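Local coordinates for thioesterase (Streptomyces sp. WAC02707, PDB 6VAP), which is the type II thioesterase of borrelidin biosynthesis, probably hydrolysing stray acyl groups from the carrier domains of the polyketide synthase, at residues R15-A20 / F39-A44. Sequence-based numbering, arbitrary orientation.
Sequences RQYRPA and FYHPVA
Tyr17 and His41 come face to face through their first torsions: Tyr17 keeps CG beside its backbone N (chi1 -69°), while His41 holds chi1 at -141°, away from the staggered positions, which swings its imidazole over the tyrosine. The rings form an offset stack, centroids 4.3 Å apart and planes only 15° from parallel. The slip is such that Tyr17 CG sits over the middle of the imidazole, whereas His41 ND1 lies above the rim of the phenol ring. Tyr17 CB adds a CH-pi contact, 4.0 Å from the centroid of the His41 ring. The same methylene meets the helix itself, with Tyr17 CB 3.9 Å from Ala44 CB. Arg18 turns its guanidinium back to the edge of the imidazole, the two planes steeply inclined; Arg18 NH1 comes to 2.9 Å from His41 NE2, though the Arg18 side chain is poorly ordered. Within its own segment, Arg18 NH1 makes a weak, long hydrogen bond to Tyr17 O, and Arg18 CG passes 4.1 Å from Ala44 CB. This is packing at one margin of the alpha/beta-hydrolase fold: the loop that follows edge strand 14-15 lies against the first turn of helix 41-47. Ala44 also touches Val53, and Tyr17 touches Ala55, so both sides of the contact rest on strand 52-56, the neighbour of that edge strand in the sheet.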
ATOM      1  N   ARG A  15     -10.324  -4.981  -6.640  1.00 30.15           N
ATOM      2  CA  ARG A  15     -11.547  -5.438  -5.994  1.00 32.35           C
ATOM      3  C   ARG A  15     -12.290  -4.224  -5.446  1.00 22.87           C
ATOM      4  O   ARG A  15     -11.753  -3.475  -4.622  1.00 27.00           O
ATOM      5  CB  ARG A  15     -11.235  -6.436  -4.879  1.00 29.02           C
ATOM      6  CG  ARG A  15     -10.333  -7.599  -5.306  1.00 27.85           C
ATOM      7  CD  ARG A  15     -11.022  -8.448  -6.384  1.00 38.41           C
ATOM      8  NE  ARG A  15     -10.054  -9.257  -7.122  1.00 32.10           N
ATOM      9  CZ  ARG A  15      -9.782 -10.531  -6.869  1.00 37.17           C
ATOM     10  NH1 ARG A  15     -10.404 -11.158  -5.882  1.00 39.14           N
ATOM     11  NH2 ARG A  15      -8.884 -11.174  -7.614  1.00 38.15           N
ATOM     12  N   GLN A  16     -13.521  -4.038  -5.893  1.00 22.12           N
ATOM     13  CA  GLN A  16     -14.403  -2.959  -5.452  1.00 42.35           C
ATOM     14  C   GLN A  16     -15.479  -3.614  -4.594  1.00 28.63           C
ATOM     15  O   GLN A  16     -16.405  -4.248  -5.110  1.00 28.30           O
ATOM     16  CB  GLN A  16     -14.990  -2.248  -6.670  1.00 55.68           C
ATOM     17  CG  GLN A  16     -15.884  -1.065  -6.339  1.00 71.04           C
ATOM     18  CD  GLN A  16     -16.511  -0.443  -7.570  1.00 78.01           C
ATOM     19  OE1 GLN A  16     -16.430  -0.994  -8.656  1.00 78.53           O
ATOM     20  NE2 GLN A  16     -17.138   0.706  -7.402  1.00 86.23           N
ATOM     21  N   TYR A  17     -15.360  -3.450  -3.279  1.00 28.64           N
ATOM     22  CA  TYR A  17     -16.228  -4.175  -2.364  1.00 25.87           C
ATOM     23  C   TYR A  17     -17.579  -3.502  -2.173  1.00 26.86           C
ATOM     24  O   TYR A  17     -18.556  -4.190  -1.874  1.00 37.11           O
ATOM     25  CB  TYR A  17     -15.507  -4.339  -1.029  1.00 28.40           C
ATOM     26  CG  TYR A  17     -14.325  -5.272  -1.119  1.00 27.78           C
ATOM     27  CD1 TYR A  17     -14.478  -6.591  -1.571  1.00 37.92           C
ATOM     28  CD2 TYR A  17     -13.063  -4.855  -0.709  1.00 35.65           C
ATOM     29  CE1 TYR A  17     -13.388  -7.446  -1.649  1.00 44.05           C
ATOM     30  CE2 TYR A  17     -11.970  -5.683  -0.803  1.00 27.53           C
ATOM     31  CZ  TYR A  17     -12.130  -6.983  -1.264  1.00 38.35           C
ATOM     32  OH  TYR A  17     -11.052  -7.831  -1.352  1.00 42.01           O
ATOM     33  N   ARG A  18     -17.656  -2.183  -2.303  1.00 26.41           N
ATOM     34  CA  ARG A  18     -18.891  -1.455  -2.089  1.00 31.79           C
ATOM     35  C   ARG A  18     -19.178  -0.508  -3.250  1.00 38.36           C
ATOM     36  O   ARG A  18     -18.260  -0.067  -3.944  1.00 38.83           O
ATOM     37  CB  ARG A  18     -18.812  -0.660  -0.781  1.00 40.80           C
ATOM     38  CG  ARG A  18     -18.637  -1.506   0.471  1.00 47.38           C
ATOM     39  CD  ARG A  18     -19.934  -2.108   0.947  1.00 70.51           C
ATOM     40  NE  ARG A  18     -19.805  -2.701   2.276  1.00 88.45           N
ATOM     41  CZ  ARG A  18     -19.461  -3.965   2.507  1.00109.86           C
ATOM     42  NH1 ARG A  18     -19.204  -4.786   1.498  1.00117.85           N
ATOM     43  NH2 ARG A  18     -19.375  -4.408   3.751  1.00118.26           N
ATOM     44  N   PRO A  19     -20.444  -0.182  -3.472  1.00 38.59           N
ATOM     45  CA  PRO A  19     -20.751   0.814  -4.507  1.00 41.33           C
ATOM     46  C   PRO A  19     -20.338   2.203  -4.063  1.00 36.60           C
ATOM     47  O   PRO A  19     -20.346   2.530  -2.873  1.00 34.74           O
ATOM     48  CB  PRO A  19     -22.273   0.728  -4.671  1.00 39.38           C
ATOM     49  CG  PRO A  19     -22.732  -0.454  -3.829  1.00 51.36           C
ATOM     50  CD  PRO A  19     -21.650  -0.714  -2.809  1.00 40.83           C
ATOM     51  N   ALA A  20     -20.015   3.038  -5.040  1.00 44.71           N
ATOM     52  CA  ALA A  20     -19.559   4.393  -4.773  1.00 41.73           C
ATOM     53  C   ALA A  20     -20.325   5.373  -5.651  1.00 49.66           C
ATOM     54  O   ALA A  20     -20.699   5.045  -6.785  1.00 36.07           O
ATOM     55  CB  ALA A  20     -18.060   4.524  -5.016  1.00 35.20           C
ATOM     56  N   PHE A  39      -8.195  -7.471   3.062  1.00 26.72           N
ATOM     57  CA  PHE A  39      -7.722  -6.704   4.212  1.00 27.37           C
ATOM     58  C   PHE A  39      -8.363  -5.319   4.267  1.00 25.24           C
ATOM     59  O   PHE A  39      -8.594  -4.769   5.353  1.00 24.52           O
ATOM     60  CB  PHE A  39      -6.202  -6.576   4.139  1.00 23.05           C
ATOM     61  CG  PHE A  39      -5.615  -5.699   5.192  1.00 30.44           C
ATOM     62  CD1 PHE A  39      -5.432  -6.170   6.489  1.00 34.38           C
ATOM     63  CD2 PHE A  39      -5.202  -4.418   4.894  1.00 27.16           C
ATOM     64  CE1 PHE A  39      -4.873  -5.358   7.454  1.00 28.26           C
ATOM     65  CE2 PHE A  39      -4.644  -3.624   5.855  1.00 28.86           C
ATOM     66  CZ  PHE A  39      -4.491  -4.073   7.135  1.00 41.96           C
ATOM     67  N   TYR A  40      -8.677  -4.735   3.113  1.00 21.39           N
ATOM     68  CA  TYR A  40      -9.227  -3.383   3.060  1.00 22.89           C
ATOM     69  C   TYR A  40     -10.748  -3.316   3.037  1.00 30.27           C
ATOM     70  O   TYR A  40     -11.311  -2.236   2.822  1.00 24.93           O
ATOM     71  CB  TYR A  40      -8.665  -2.665   1.857  1.00 20.59           C
ATOM     72  CG  TYR A  40      -7.223  -2.270   2.058  1.00 19.11           C
ATOM     73  CD1 TYR A  40      -6.891  -1.274   2.957  1.00 16.07           C
ATOM     74  CD2 TYR A  40      -6.195  -2.879   1.326  1.00 22.52           C
ATOM     75  CE1 TYR A  40      -5.535  -0.867   3.139  1.00 31.55           C
ATOM     76  CE2 TYR A  40      -4.871  -2.534   1.533  1.00 22.06           C
ATOM     77  CZ  TYR A  40      -4.550  -1.537   2.419  1.00 28.01           C
ATOM     78  OH  TYR A  40      -3.273  -1.130   2.572  1.00 17.83           O
ATOM     79  N   HIS A  41     -11.424  -4.425   3.300  1.00 32.52           N
ATOM     80  CA  HIS A  41     -12.882  -4.382   3.374  1.00 36.37           C
ATOM     81  C   HIS A  41     -13.394  -3.385   4.411  1.00 24.00           C
ATOM     82  O   HIS A  41     -14.336  -2.633   4.104  1.00 33.61           O
ATOM     83  CB  HIS A  41     -13.431  -5.783   3.667  1.00 39.61           C
ATOM     84  CG  HIS A  41     -14.691  -6.105   2.928  1.00 44.83           C
ATOM     85  ND1 HIS A  41     -14.847  -7.256   2.184  1.00 48.71           N
ATOM     86  CD2 HIS A  41     -15.858  -5.428   2.833  1.00 54.36           C
ATOM     87  CE1 HIS A  41     -16.062  -7.272   1.664  1.00 52.35           C
ATOM     88  NE2 HIS A  41     -16.697  -6.177   2.047  1.00 58.54           N
ATOM     89  N   PRO A  42     -12.815  -3.276   5.600  1.00 26.51           N
ATOM     90  CA  PRO A  42     -13.266  -2.221   6.527  1.00 24.79           C
ATOM     91  C   PRO A  42     -13.153  -0.806   5.973  1.00 21.93           C
ATOM     92  O   PRO A  42     -14.016   0.042   6.246  1.00 22.97           O
ATOM     93  CB  PRO A  42     -12.360  -2.419   7.741  1.00 23.78           C
ATOM     94  CG  PRO A  42     -11.866  -3.825   7.660  1.00 38.77           C
ATOM     95  CD  PRO A  42     -11.724  -4.087   6.154  1.00 24.96           C
ATOM     96  N   VAL A  43     -12.119  -0.516   5.187  1.00 20.79           N
ATOM     97  CA  VAL A  43     -12.010   0.813   4.581  1.00 25.50           C
ATOM     98  C   VAL A  43     -13.161   1.039   3.590  1.00 20.57           C
ATOM     99  O   VAL A  43     -13.866   2.060   3.607  1.00 21.49           O
ATOM    100  CB  VAL A  43     -10.633   0.974   3.904  1.00 27.49           C
ATOM    101  CG1 VAL A  43     -10.553   2.323   3.204  1.00 26.50           C
ATOM    102  CG2 VAL A  43      -9.543   0.812   4.912  1.00 30.31           C
ATOM    103  N   ALA A  44     -13.369   0.075   2.706  1.00 22.01           N
ATOM    104  CA  ALA A  44     -14.476   0.170   1.766  1.00 37.40           C
ATOM    105  C   ALA A  44     -15.778   0.424   2.508  1.00 25.27           C
ATOM    106  O   ALA A  44     -16.500   1.382   2.198  1.00 31.30           O
ATOM    107  CB  ALA A  44     -14.562  -1.108   0.931  1.00 29.76           C
TER